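Local coordinates for protein VIN1 (Oscarella pearsei, PDB 6BFI) that binds actin filaments and may play a role in cell-cell adhesion, as a sponge homolog of vinculin, at residues A266-L271 against G428-A433; A272-Q277 against R296-E301; V424-G429 against E437-A442; E370-D375 against A418-L423. One frame throughout, in Å; residues are numbered along the deposited sequence.

Contact 1: A266-L271 against G428-A433; sequences ASAASL and GGCSDA
The backbones of Ala268 and Gly429 come close together, their CA atoms 4.9 Å apart, where the first turn of helix 268-283 lies against the loop leading into helix 432-449. Gly429 adopts a positive phi of 66°, a conformation that favours glycine. The methyl of Ala268 faces this loop, with CB 3.9 Å from Gly429 N and equally far from Cys430 O; the sulfur of Cys430 lies farther off. Beside it, Ala269 CB rests 3.5 Å from the same carbonyl oxygen, Cys430 O. Two helix starts thus meet in this all-helical member of the vinculin/alpha-catenin family, with Ser267 and Ser431 as the respective N-cap residues. Asp432, in the first turn of its helix, holds CG anti to the carbonyl carbon (chi1 -59°), which brings its carboxylate toward Ser267. Ser267 OG is 3.1 Å from Asp432 OD1 and 3.2 Å from Ser270 OG; either serine could donate in the second pair, which leaves unsettled whether the Ser267 proton goes to the carboxylate. A carboxylate placed near the beginnings of both helices would probably be favoured by their dipoles. On the far side of the loop, Ser431 touches Asn755 of helix 750-760.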
loop_
_atom_site.group_PDB
_atom_site.type_symbol
_atom_site.label_atom_id
_atom_site.label_comp_id
_atom_site.label_asym_id
_atom_site.label_seq_id
_atom_site.Cartn_x
_atom_site.Cartn_y
_atom_site.Cartn_z
ATOM N N ALA A 266 9.398 -12.299 6.967
ATOM C CA ALA A 266 9.539 -10.955 6.417
ATOM C C ALA A 266 8.542 -10.721 5.286
ATOM O O ALA A 266 7.663 -11.545 5.037
ATOM C CB ALA A 266 10.962 -10.731 5.927
ATOM N N SER A 267 8.684 -9.585 4.610
ATOM C CA SER A 267 7.856 -9.237 3.469
ATOM C C SER A 267 8.644 -9.444 2.177
ATOM O O SER A 267 9.788 -9.905 2.182
ATOM C CB SER A 267 7.359 -7.795 3.589
ATOM O OG SER A 267 8.447 -6.885 3.598
ATOM N N ALA A 268 8.018 -9.099 1.051
ATOM C CA ALA A 268 8.702 -9.217 -0.233
ATOM C C ALA A 268 9.811 -8.181 -0.362
ATOM O O ALA A 268 10.915 -8.498 -0.823
ATOM C CB ALA A 268 7.703 -9.081 -1.380
ATOM N N ALA A 269 9.535 -6.938 0.036
ATOM C CA ALA A 269 10.558 -5.899 -0.011
ATOM C C ALA A 269 11.709 -6.201 0.940
ATOM O O ALA A 269 12.860 -5.858 0.650
ATOM C CB ALA A 269 9.937 -4.540 0.317
ATOM N N SER A 270 11.418 -6.841 2.076
ATOM C CA SER A 270 12.482 -7.220 3.001
ATOM C C SER A 270 13.265 -8.419 2.487
ATOM O O SER A 270 14.460 -8.541 2.776
ATOM C CB SER A 270 11.902 -7.515 4.383
ATOM O OG SER A 270 11.336 -6.349 4.952
ATOM N N LEU A 271 12.615 -9.314 1.742
ATOM C CA LEU A 271 13.345 -10.396 1.091
ATOM C C LEU A 271 14.291 -9.847 0.033
ATOM O O LEU A 271 15.465 -10.229 -0.021
ATOM C CB LEU A 271 12.368 -11.397 0.476
ATOM C CG LEU A 271 11.795 -12.450 1.425
ATOM C CD1 LEU A 271 10.664 -13.218 0.756
ATOM C CD2 LEU A 271 12.892 -13.399 1.886
ATOM N N GLY A 428 7.703 -11.051 -5.201
ATOM C CA GLY A 428 7.948 -10.249 -6.378
ATOM C C GLY A 428 8.772 -9.008 -6.165
ATOM O O GLY A 428 8.922 -8.212 -7.097
ATOM N N GLY A 429 9.319 -8.813 -4.967
ATOM C CA GLY A 429 10.103 -7.624 -4.701
ATOM C C GLY A 429 9.324 -6.332 -4.735
ATOM O O GLY A 429 9.909 -5.276 -4.984
ATOM N N CYS A 430 8.016 -6.380 -4.501
ATOM C CA CYS A 430 7.202 -5.174 -4.491
ATOM C C CYS A 430 7.170 -4.564 -3.092
ATOM O O CYS A 430 7.422 -5.233 -2.088
ATOM C CB CYS A 430 5.780 -5.479 -4.967
ATOM S SG CYS A 430 4.946 -6.797 -4.052
ATOM N N SER A 431 6.860 -3.270 -3.041
ATOM C CA SER A 431 6.743 -2.587 -1.762
ATOM C C SER A 431 5.568 -3.148 -0.963
ATOM O O SER A 431 4.703 -3.857 -1.485
ATOM C CB SER A 431 6.566 -1.082 -1.963
ATOM O OG SER A 431 5.300 -0.789 -2.523
ATOM N N ASP A 432 5.550 -2.818 0.332
ATOM C CA ASP A 432 4.519 -3.339 1.221
ATOM C C ASP A 432 3.134 -2.836 0.838
ATOM O O ASP A 432 2.137 -3.544 1.037
ATOM C CB ASP A 432 4.840 -2.959 2.666
ATOM C CG ASP A 432 6.182 -3.489 3.122
ATOM O OD1 ASP A 432 6.481 -4.670 2.848
ATOM O OD2 ASP A 432 6.942 -2.723 3.750
ATOM N N ALA A 433 3.048 -1.621 0.293
ATOM C CA ALA A 433 1.753 -1.073 -0.096
ATOM C C ALA A 433 1.186 -1.819 -1.298
ATOM O O ALA A 433 0.029 -2.262 -1.280
ATOM C CB ALA A 433 1.887 0.422 -0.393
#

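Contact 2: A272-Q277 against R296-E301; sequences AHMFHQ and RKCISE
Cys298 sits squarely over the ring of Phe275, its SG 3.6 Å from the ring centroid and 13° off the normal, a sulfur-aromatic contact. The CB of the cysteine covers the same face as a CH-pi donor, approaching Phe275 CZ to 3.5 Å. At the ring edge, near its plane, Glu301 CG comes within 4.0 Å of Phe275 CE1, while the carboxylate of that glutamate turns elsewhere and hydrogen-bonds Ser427. Helices 268-283 and 289-306 are successive and run antiparallel in sense, their local axes inclined at 132° and 9.8 Å apart, forming a splayed helical hairpin. Phe275 also touches Leu357, Glu361 and Ile364 of helix 344-375, so the ring joins three helices in the buried part of the contact. A serine in place of Phe275 would probably open a gap among them and leave Cys298 without its aromatic partner. The other side is more exposed, and contact there is confined to Met274 and the aliphatic part of Lys297. The methionine chain runs extended to SD (chi2 178°) and then bends at chi3, laying both SD and CE against the lysine, with Met274 SD 3.7 Å from Lys297 CD. The amine end of Lys297 leads away from helix 268-283.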
loop_
_atom_site.group_PDB
_atom_site.type_symbol
_atom_site.label_atom_id
_atom_site.label_comp_id
_atom_site.label_asym_id
_atom_site.label_seq_id
_atom_site.Cartn_x
_atom_site.Cartn_y
_atom_site.Cartn_z
ATOM N N ALA A 272 13.796 -8.944 -0.818
ATOM C CA ALA A 272 14.657 -8.319 -1.815
ATOM C C ALA A 272 15.808 -7.572 -1.154
ATOM O O ALA A 272 16.965 -7.684 -1.584
ATOM C CB ALA A 272 13.839 -7.374 -2.694
ATOM N N HIS A 273 15.509 -6.810 -0.098
ATOM C CA HIS A 273 16.554 -6.069 0.597
ATOM C C HIS A 273 17.579 -7.011 1.214
ATOM O O HIS A 273 18.778 -6.717 1.218
ATOM C CB HIS A 273 15.936 -5.169 1.666
ATOM C CG HIS A 273 16.899 -4.191 2.260
ATOM N ND1 HIS A 273 17.548 -4.417 3.454
ATOM C CD2 HIS A 273 17.325 -2.982 1.822
ATOM C CE1 HIS A 273 18.330 -3.387 3.729
ATOM N NE2 HIS A 273 18.213 -2.504 2.754
ATOM N N MET A 274 17.126 -8.154 1.734
ATOM C CA MET A 274 18.057 -9.133 2.287
ATOM C C MET A 274 18.939 -9.730 1.195
ATOM O O MET A 274 20.149 -9.911 1.394
ATOM C CB MET A 274 17.282 -10.224 3.027
ATOM C CG MET A 274 18.153 -11.265 3.710
ATOM S SD MET A 274 17.183 -12.497 4.602
ATOM C CE MET A 274 16.573 -11.520 5.974
ATOM N N PHE A 275 18.351 -10.043 0.036
ATOM C CA PHE A 275 19.134 -10.482 -1.115
ATOM C C PHE A 275 20.226 -9.472 -1.449
ATOM O O PHE A 275 21.397 -9.834 -1.619
ATOM C CB PHE A 275 18.217 -10.687 -2.325
ATOM C CG PHE A 275 17.765 -12.108 -2.522
ATOM C CD1 PHE A 275 16.646 -12.596 -1.863
ATOM C CD2 PHE A 275 18.449 -12.951 -3.383
ATOM C CE1 PHE A 275 16.227 -13.903 -2.052
ATOM C CE2 PHE A 275 18.035 -14.258 -3.573
ATOM C CZ PHE A 275 16.925 -14.733 -2.908
ATOM N N HIS A 276 19.857 -8.193 -1.532
ATOM C CA HIS A 276 20.810 -7.173 -1.957
ATOM C C HIS A 276 21.890 -6.945 -0.905
ATOM O O HIS A 276 23.059 -6.729 -1.245
ATOM C CB HIS A 276 20.070 -5.873 -2.269
ATOM C CG HIS A 276 18.974 -6.033 -3.277
ATOM N ND1 HIS A 276 18.059 -5.038 -3.548
ATOM C CD2 HIS A 276 18.646 -7.072 -4.083
ATOM C CE1 HIS A 276 17.215 -5.457 -4.474
ATOM N NE2 HIS A 276 17.550 -6.688 -4.816
ATOM N N GLN A 277 21.515 -6.989 0.375
ATOM C CA GLN A 277 22.495 -6.841 1.445
ATOM C C GLN A 277 23.477 -8.005 1.456
ATOM O O GLN A 277 24.675 -7.815 1.700
ATOM C CB GLN A 277 21.782 -6.730 2.793
ATOM C CG GLN A 277 21.030 -5.427 2.992
ATOM C CD GLN A 277 21.914 -4.322 3.535
ATOM O OE1 GLN A 277 22.568 -4.488 4.565
ATOM N NE2 GLN A 277 21.941 -3.189 2.842
ATOM N N ARG A 296 21.813 -18.037 3.510
ATOM C CA ARG A 296 21.032 -19.258 3.672
ATOM C C ARG A 296 19.537 -18.965 3.642
ATOM O O ARG A 296 18.753 -19.762 3.111
ATOM C CB ARG A 296 21.429 -19.969 4.966
ATOM C CG ARG A 296 22.799 -20.636 4.884
ATOM C CD ARG A 296 23.116 -21.478 6.110
ATOM N NE ARG A 296 24.180 -22.442 5.834
ATOM C CZ ARG A 296 25.478 -22.189 5.973
ATOM N NH1 ARG A 296 25.886 -20.998 6.391
ATOM N NH2 ARG A 296 26.372 -23.129 5.695
ATOM N N LYS A 297 19.121 -17.820 4.193
ATOM C CA LYS A 297 17.723 -17.418 4.061
ATOM C C LYS A 297 17.353 -17.199 2.597
ATOM O O LYS A 297 16.251 -17.565 2.165
ATOM C CB LYS A 297 17.450 -16.153 4.876
ATOM C CG LYS A 297 17.653 -16.313 6.371
ATOM C CD LYS A 297 17.056 -15.139 7.131
ATOM C CE LYS A 297 17.505 -15.132 8.582
ATOM N NZ LYS A 297 17.234 -16.426 9.267
ATOM N N CYS A 298 18.261 -16.607 1.816
ATOM C CA CYS A 298 17.989 -16.419 0.394
ATOM C C CYS A 298 17.874 -17.757 -0.327
ATOM O O CYS A 298 17.053 -17.911 -1.239
ATOM C CB CYS A 298 19.079 -15.555 -0.237
ATOM S SG CYS A 298 19.097 -13.855 0.370
ATOM N N ILE A 299 18.687 -18.739 0.070
ATOM C CA ILE A 299 18.562 -20.078 -0.498
ATOM C C ILE A 299 17.205 -20.676 -0.148
ATOM O O ILE A 299 16.550 -21.306 -0.991
ATOM C CB ILE A 299 19.721 -20.970 -0.018
ATOM C CG1 ILE A 299 21.061 -20.412 -0.509
ATOM C CG2 ILE A 299 19.531 -22.402 -0.492
ATOM C CD1 ILE A 299 22.266 -21.191 -0.016
ATOM N N SER A 300 16.757 -20.480 1.097
ATOM C CA SER A 300 15.442 -20.974 1.497
ATOM C C SER A 300 14.334 -20.332 0.672
ATOM O O SER A 300 13.361 -21.000 0.303
ATOM C CB SER A 300 15.210 -20.723 2.986
ATOM O OG SER A 300 15.859 -21.703 3.777
ATOM N N GLU A 301 14.458 -19.035 0.379
ATOM C CA GLU A 301 13.472 -18.388 -0.480
ATOM C C GLU A 301 13.515 -18.962 -1.891
ATOM O O GLU A 301 12.467 -19.172 -2.519
ATOM C CB GLU A 301 13.701 -16.875 -0.498
ATOM C CG GLU A 301 12.899 -16.115 -1.549
ATOM C CD GLU A 301 11.410 -16.020 -1.233
ATOM O OE1 GLU A 301 10.964 -16.573 -0.203
ATOM O OE2 GLU A 301 10.682 -15.381 -2.019
#

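Contact 3: V424-G429 against E437-A442; sequences VASSGG and ELRKEA
Arg439 lays its side chain over Ala425: CB of the alanine lies 4.0 Å from Arg439 CG and sits above one face of the guanidinium, displaced toward its rim. With CG anti to the carbonyl carbon (chi1 -63°) and the chain extended from CG to NE, the arginine reaches across to Ser426 on helix 399-427. There Arg439 NH2 gives a weak hydrogen bond to Ser426 OG, 3.4 Å long, with the hydroxyl oxygen at the edge of the guanidinium and in its plane. Glu422 weakly supports the same group, through a long ion pair with Arg439 NE and a weak hydrogen bond with Ser426 OG. Beneath this exposed polar rim the contact is apolar. Leu438 CD1 meets Val424 CG1 at 3.8 Å, the two side chains crossing at a slant, and Leu438 CB lies 4.3 Å from Ala425 CB. Helices 399-427 and 432-449, joined by a short turn, pack together here against helix 466-493: Leu438 touches Met486, Ser489 and Val490, and Val424 touches Val493 as well as Val372 of helix 344-375.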
loop_
_atom_site.group_PDB
_atom_site.type_symbol
_atom_site.label_atom_id
_atom_site.label_comp_id
_atom_site.label_asym_id
_atom_site.label_seq_id
_atom_site.Cartn_x
_atom_site.Cartn_y
_atom_site.Cartn_z
ATOM N N VAL A 424 3.168 -13.701 -6.194
ATOM C CA VAL A 424 3.785 -12.451 -6.631
ATOM C C VAL A 424 3.880 -11.470 -5.470
ATOM O O VAL A 424 4.902 -10.797 -5.288
ATOM C CB VAL A 424 2.999 -11.858 -7.816
ATOM C CG1 VAL A 424 3.349 -10.395 -8.013
ATOM C CG2 VAL A 424 3.285 -12.649 -9.080
ATOM N N ALA A 425 2.823 -11.387 -4.659
ATOM C CA ALA A 425 2.838 -10.477 -3.519
ATOM C C ALA A 425 3.874 -10.890 -2.482
ATOM O O ALA A 425 4.397 -10.038 -1.755
ATOM C CB ALA A 425 1.446 -10.411 -2.885
ATOM N N SER A 426 4.189 -12.183 -2.399
ATOM C CA SER A 426 5.123 -12.667 -1.390
ATOM C C SER A 426 6.570 -12.712 -1.864
ATOM O O SER A 426 7.475 -12.732 -1.023
ATOM C CB SER A 426 4.717 -14.065 -0.916
ATOM O OG SER A 426 3.570 -14.009 -0.089
ATOM N N SER A 427 6.815 -12.727 -3.178
ATOM C CA SER A 427 8.172 -12.925 -3.677
ATOM C C SER A 427 8.514 -12.050 -4.878
ATOM O O SER A 427 9.544 -12.289 -5.520
ATOM C CB SER A 427 8.397 -14.395 -4.050
ATOM O OG SER A 427 8.155 -15.247 -2.944
ATOM N N GLY A 428 7.703 -11.051 -5.201
ATOM C CA GLY A 428 7.948 -10.249 -6.378
ATOM C C GLY A 428 8.772 -9.008 -6.165
ATOM O O GLY A 428 8.922 -8.212 -7.097
ATOM N N GLY A 429 9.319 -8.813 -4.967
ATOM C CA GLY A 429 10.103 -7.624 -4.701
ATOM C C GLY A 429 9.324 -6.332 -4.735
ATOM O O GLY A 429 9.909 -5.276 -4.984
ATOM N N GLU A 437 -2.181 -4.168 -1.418
ATOM C CA GLU A 437 -3.223 -3.940 -2.412
ATOM C C GLU A 437 -3.465 -5.189 -3.251
ATOM O O GLU A 437 -4.618 -5.565 -3.502
ATOM C CB GLU A 437 -2.848 -2.754 -3.300
ATOM C CG GLU A 437 -3.857 -2.456 -4.394
ATOM C CD GLU A 437 -3.549 -1.169 -5.131
ATOM O OE1 GLU A 437 -2.562 -0.495 -4.765
ATOM O OE2 GLU A 437 -4.293 -0.830 -6.076
ATOM N N LEU A 438 -2.390 -5.849 -3.684
ATOM C CA LEU A 438 -2.533 -7.091 -4.437
ATOM C C LEU A 438 -3.302 -8.132 -3.634
ATOM O O LEU A 438 -4.235 -8.764 -4.144
ATOM C CB LEU A 438 -1.156 -7.623 -4.827
ATOM C CG LEU A 438 -0.869 -7.730 -6.322
ATOM C CD1 LEU A 438 0.498 -8.360 -6.556
ATOM C CD2 LEU A 438 -1.961 -8.523 -7.017
ATOM N N ARG A 439 -2.923 -8.322 -2.367
ATOM C CA ARG A 439 -3.617 -9.300 -1.536
ATOM C C ARG A 439 -5.090 -8.941 -1.375
ATOM O O ARG A 439 -5.956 -9.828 -1.365
ATOM C CB ARG A 439 -2.934 -9.412 -0.173
ATOM C CG ARG A 439 -1.500 -9.918 -0.235
ATOM C CD ARG A 439 -0.990 -10.289 1.146
ATOM N NE ARG A 439 0.304 -10.962 1.095
ATOM C CZ ARG A 439 1.463 -10.379 1.377
ATOM N NH1 ARG A 439 1.497 -9.102 1.738
ATOM N NH2 ARG A 439 2.590 -11.074 1.303
ATOM N N LYS A 440 -5.395 -7.645 -1.256
ATOM C CA LYS A 440 -6.786 -7.218 -1.153
ATOM C C LYS A 440 -7.561 -7.575 -2.416
ATOM O O LYS A 440 -8.672 -8.116 -2.348
ATOM C CB LYS A 440 -6.855 -5.714 -0.880
ATOM C CG LYS A 440 -8.229 -5.219 -0.453
ATOM C CD LYS A 440 -8.187 -3.766 0.003
ATOM C CE LYS A 440 -8.112 -2.805 -1.174
ATOM N NZ LYS A 440 -9.390 -2.761 -1.938
ATOM N N GLU A 441 -6.980 -7.293 -3.586
ATOM C CA GLU A 441 -7.658 -7.620 -4.837
ATOM C C GLU A 441 -7.834 -9.125 -5.006
ATOM O O GLU A 441 -8.828 -9.575 -5.592
ATOM C CB GLU A 441 -6.888 -7.028 -6.017
ATOM C CG GLU A 441 -6.739 -5.519 -5.940
ATOM C CD GLU A 441 -6.067 -4.929 -7.162
ATOM O OE1 GLU A 441 -6.247 -3.718 -7.411
ATOM O OE2 GLU A 441 -5.363 -5.675 -7.872
ATOM N N ALA A 442 -6.890 -9.918 -4.493
ATOM C CA ALA A 442 -7.040 -11.368 -4.542
ATOM C C ALA A 442 -8.186 -11.833 -3.650
ATOM O O ALA A 442 -9.018 -12.652 -4.065
ATOM C CB ALA A 442 -5.730 -12.044 -4.138
#

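Contact 4: E370-D375 against A418-L423; sequences ERVATD and ADTAEL
Polar bonds centred on Arg371 and Thr420 dominate this buried contact. Arg371 NH2 donates to Thr420 OG1 at 2.8 Å, the oxygen lying in the guanidinium plane. The same hydroxyl points to Asp375 OD2 on the arginine's own helix; the modelled separation of 2.3 Å between Thr420 OG1 and Asp375 OD2 is very short for a hydrogen bond, so its length is doubtful. The charges are paired within the helix: Arg371 NE forms a salt bridge of 3.0 Å with Asp375 OD2, met on the syn side of the carboxylate and somewhat out of its plane. Bends at chi2 (-74°) and chi3 (-65°) fold the arginine back so that NE faces this aspartate while NH2 faces the threonine. Arg416 makes a second salt bridge to the carboxylate, and Arg371 NH1 hydrogen-bonds the carbonyl oxygen of Leu308. A methionine in place of Arg371 would probably deprive that carbonyl and Thr420 OG1 of this donor, and leave Asp375 with less compensation for its charge.

Apolar packing borders the polar group. Leu423 CD2 lies over one guanidinium face, 3.8 Å from Arg371 NH1, with the two side chains crossing at about a right angle. Farther along, the methyls Val372 CG2 and Thr420 CG2 meet at 4.1 Å, and Val372 continues onto Val490 of helix 466-493 and Phe499 of helix 496-519. Helices 344-375 and 399-427 run nearly antiparallel, at 163° with local axes 10.3 Å apart, an arrangement characteristic of the helical bundles from which vinculin-family proteins are built.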
loop_
_atom_site.group_PDB
_atom_site.type_symbol
_atom_site.label_atom_id
_atom_site.label_comp_id
_atom_site.label_asym_id
_atom_site.label_seq_id
_atom_site.Cartn_x
_atom_site.Cartn_y
_atom_site.Cartn_z
ATOM N N GLU A 370 7.000 -16.785 -15.209
ATOM C CA GLU A 370 6.496 -17.982 -15.873
ATOM C C GLU A 370 5.141 -18.392 -15.310
ATOM O O GLU A 370 4.228 -18.747 -16.068
ATOM C CB GLU A 370 7.507 -19.121 -15.737
ATOM C CG GLU A 370 7.421 -20.159 -16.843
ATOM C CD GLU A 370 8.283 -21.376 -16.573
ATOM O OE1 GLU A 370 8.477 -21.717 -15.387
ATOM O OE2 GLU A 370 8.766 -21.993 -17.546
ATOM N N ARG A 371 4.990 -18.350 -13.982
ATOM C CA ARG A 371 3.684 -18.599 -13.379
ATOM C C ARG A 371 2.636 -17.646 -13.936
ATOM O O ARG A 371 1.511 -18.060 -14.243
ATOM C CB ARG A 371 3.767 -18.465 -11.859
ATOM C CG ARG A 371 4.150 -19.748 -11.135
ATOM C CD ARG A 371 2.999 -20.745 -11.109
ATOM N NE ARG A 371 1.867 -20.256 -10.327
ATOM C CZ ARG A 371 1.716 -20.451 -9.020
ATOM N NH1 ARG A 371 2.630 -21.132 -8.339
ATOM N NH2 ARG A 371 0.651 -19.966 -8.391
ATOM N N VAL A 372 2.988 -16.367 -14.083
ATOM C CA VAL A 372 2.036 -15.412 -14.643
ATOM C C VAL A 372 1.738 -15.744 -16.101
ATOM O O VAL A 372 0.579 -15.703 -16.536
ATOM C CB VAL A 372 2.561 -13.978 -14.478
ATOM C CG1 VAL A 372 1.654 -12.992 -15.193
ATOM C CG2 VAL A 372 2.670 -13.640 -13.006
ATOM N N ALA A 373 2.771 -16.087 -16.877
ATOM C CA ALA A 373 2.559 -16.430 -18.280
ATOM C C ALA A 373 1.647 -17.640 -18.438
ATOM O O ALA A 373 0.917 -17.741 -19.429
ATOM C CB ALA A 373 3.898 -16.685 -18.970
ATOM N N THR A 374 1.668 -18.562 -17.475
ATOM C CA THR A 374 0.839 -19.757 -17.584
ATOM C C THR A 374 -0.581 -19.507 -17.091
ATOM O O THR A 374 -1.556 -19.867 -17.763
ATOM C CB THR A 374 1.471 -20.908 -16.804
ATOM O OG1 THR A 374 2.772 -21.188 -17.335
ATOM C CG2 THR A 374 0.604 -22.157 -16.905
ATOM N N ASP A 375 -0.720 -18.888 -15.917
ATOM C CA ASP A 375 -2.022 -18.842 -15.257
ATOM C C ASP A 375 -2.927 -17.737 -15.798
ATOM O O ASP A 375 -4.153 -17.884 -15.763
ATOM C CB ASP A 375 -1.830 -18.679 -13.749
ATOM C CG ASP A 375 -0.998 -19.798 -13.141
ATOM O OD1 ASP A 375 -0.834 -20.852 -13.794
ATOM O OD2 ASP A 375 -0.510 -19.626 -12.003
ATOM N N ALA A 418 -5.779 -16.439 -7.896
ATOM C CA ALA A 418 -5.546 -15.832 -6.587
ATOM C C ALA A 418 -4.261 -16.353 -5.950
ATOM O O ALA A 418 -3.526 -15.590 -5.310
ATOM C CB ALA A 418 -6.746 -16.079 -5.673
ATOM N N ASP A 419 -3.972 -17.648 -6.118
ATOM C CA ASP A 419 -2.726 -18.200 -5.594
ATOM C C ASP A 419 -1.517 -17.537 -6.239
ATOM O O ASP A 419 -0.555 -17.176 -5.551
ATOM C CB ASP A 419 -2.684 -19.713 -5.808
ATOM C CG ASP A 419 -3.529 -20.468 -4.801
ATOM O OD1 ASP A 419 -4.410 -19.843 -4.174
ATOM O OD2 ASP A 419 -3.311 -21.687 -4.637
ATOM N N THR A 420 -1.551 -17.365 -7.562
ATOM C CA THR A 420 -0.440 -16.716 -8.251
ATOM C C THR A 420 -0.278 -15.272 -7.795
ATOM O O THR A 420 0.848 -14.803 -7.579
ATOM C CB THR A 420 -0.648 -16.792 -9.763
ATOM O OG1 THR A 420 -0.483 -18.149 -10.193
ATOM C CG2 THR A 420 0.355 -15.911 -10.494
ATOM N N ALA A 421 -1.391 -14.552 -7.628
ATOM C CA ALA A 421 -1.309 -13.205 -7.073
ATOM C C ALA A 421 -0.649 -13.218 -5.699
ATOM O O ALA A 421 0.161 -12.337 -5.382
ATOM C CB ALA A 421 -2.702 -12.580 -6.998
ATOM N N GLU A 422 -0.964 -14.223 -4.876
ATOM C CA GLU A 422 -0.340 -14.319 -3.561
ATOM C C GLU A 422 1.160 -14.576 -3.675
ATOM O O GLU A 422 1.951 -14.004 -2.914
ATOM C CB GLU A 422 -1.011 -15.418 -2.738
ATOM C CG GLU A 422 -0.320 -15.705 -1.413
ATOM C CD GLU A 422 -0.298 -14.499 -0.492
ATOM O OE1 GLU A 422 -1.328 -13.796 -0.409
ATOM O OE2 GLU A 422 0.752 -14.251 0.143
ATOM N N LEU A 423 1.567 -15.432 -4.617
ATOM C CA LEU A 423 2.989 -15.700 -4.811
ATOM C C LEU A 423 3.728 -14.438 -5.232
ATOM O O LEU A 423 4.798 -14.124 -4.700
ATOM C CB LEU A 423 3.185 -16.804 -5.852
ATOM C CG LEU A 423 4.640 -17.096 -6.231
ATOM C CD1 LEU A 423 5.414 -17.619 -5.031
ATOM C CD2 LEU A 423 4.723 -18.076 -7.389
#

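Contacts 1 and 2 occupy successive turns of helix 268-283, their centres about 12 Å apart, while contacts 3 and 4 share helix 399-427 with centres about 10 Å apart. Contacts 1 and 3 are the closest pair, centres about 9 Å apart, and overlap at Gly428 and Gly429. Contacts 2 and 4 lie farthest apart, centres about 21 Å from each other, and do not touch. Along the chain, contact 2 closes first and contact 4 next, both within the span between the segments of contact 1; contact 3 opens at the end of helix 399-427. The end of that helix and the turn after it are thus where packing from helices 268-283, 289-306 and 344-375 converges, joining sequence-distant helices.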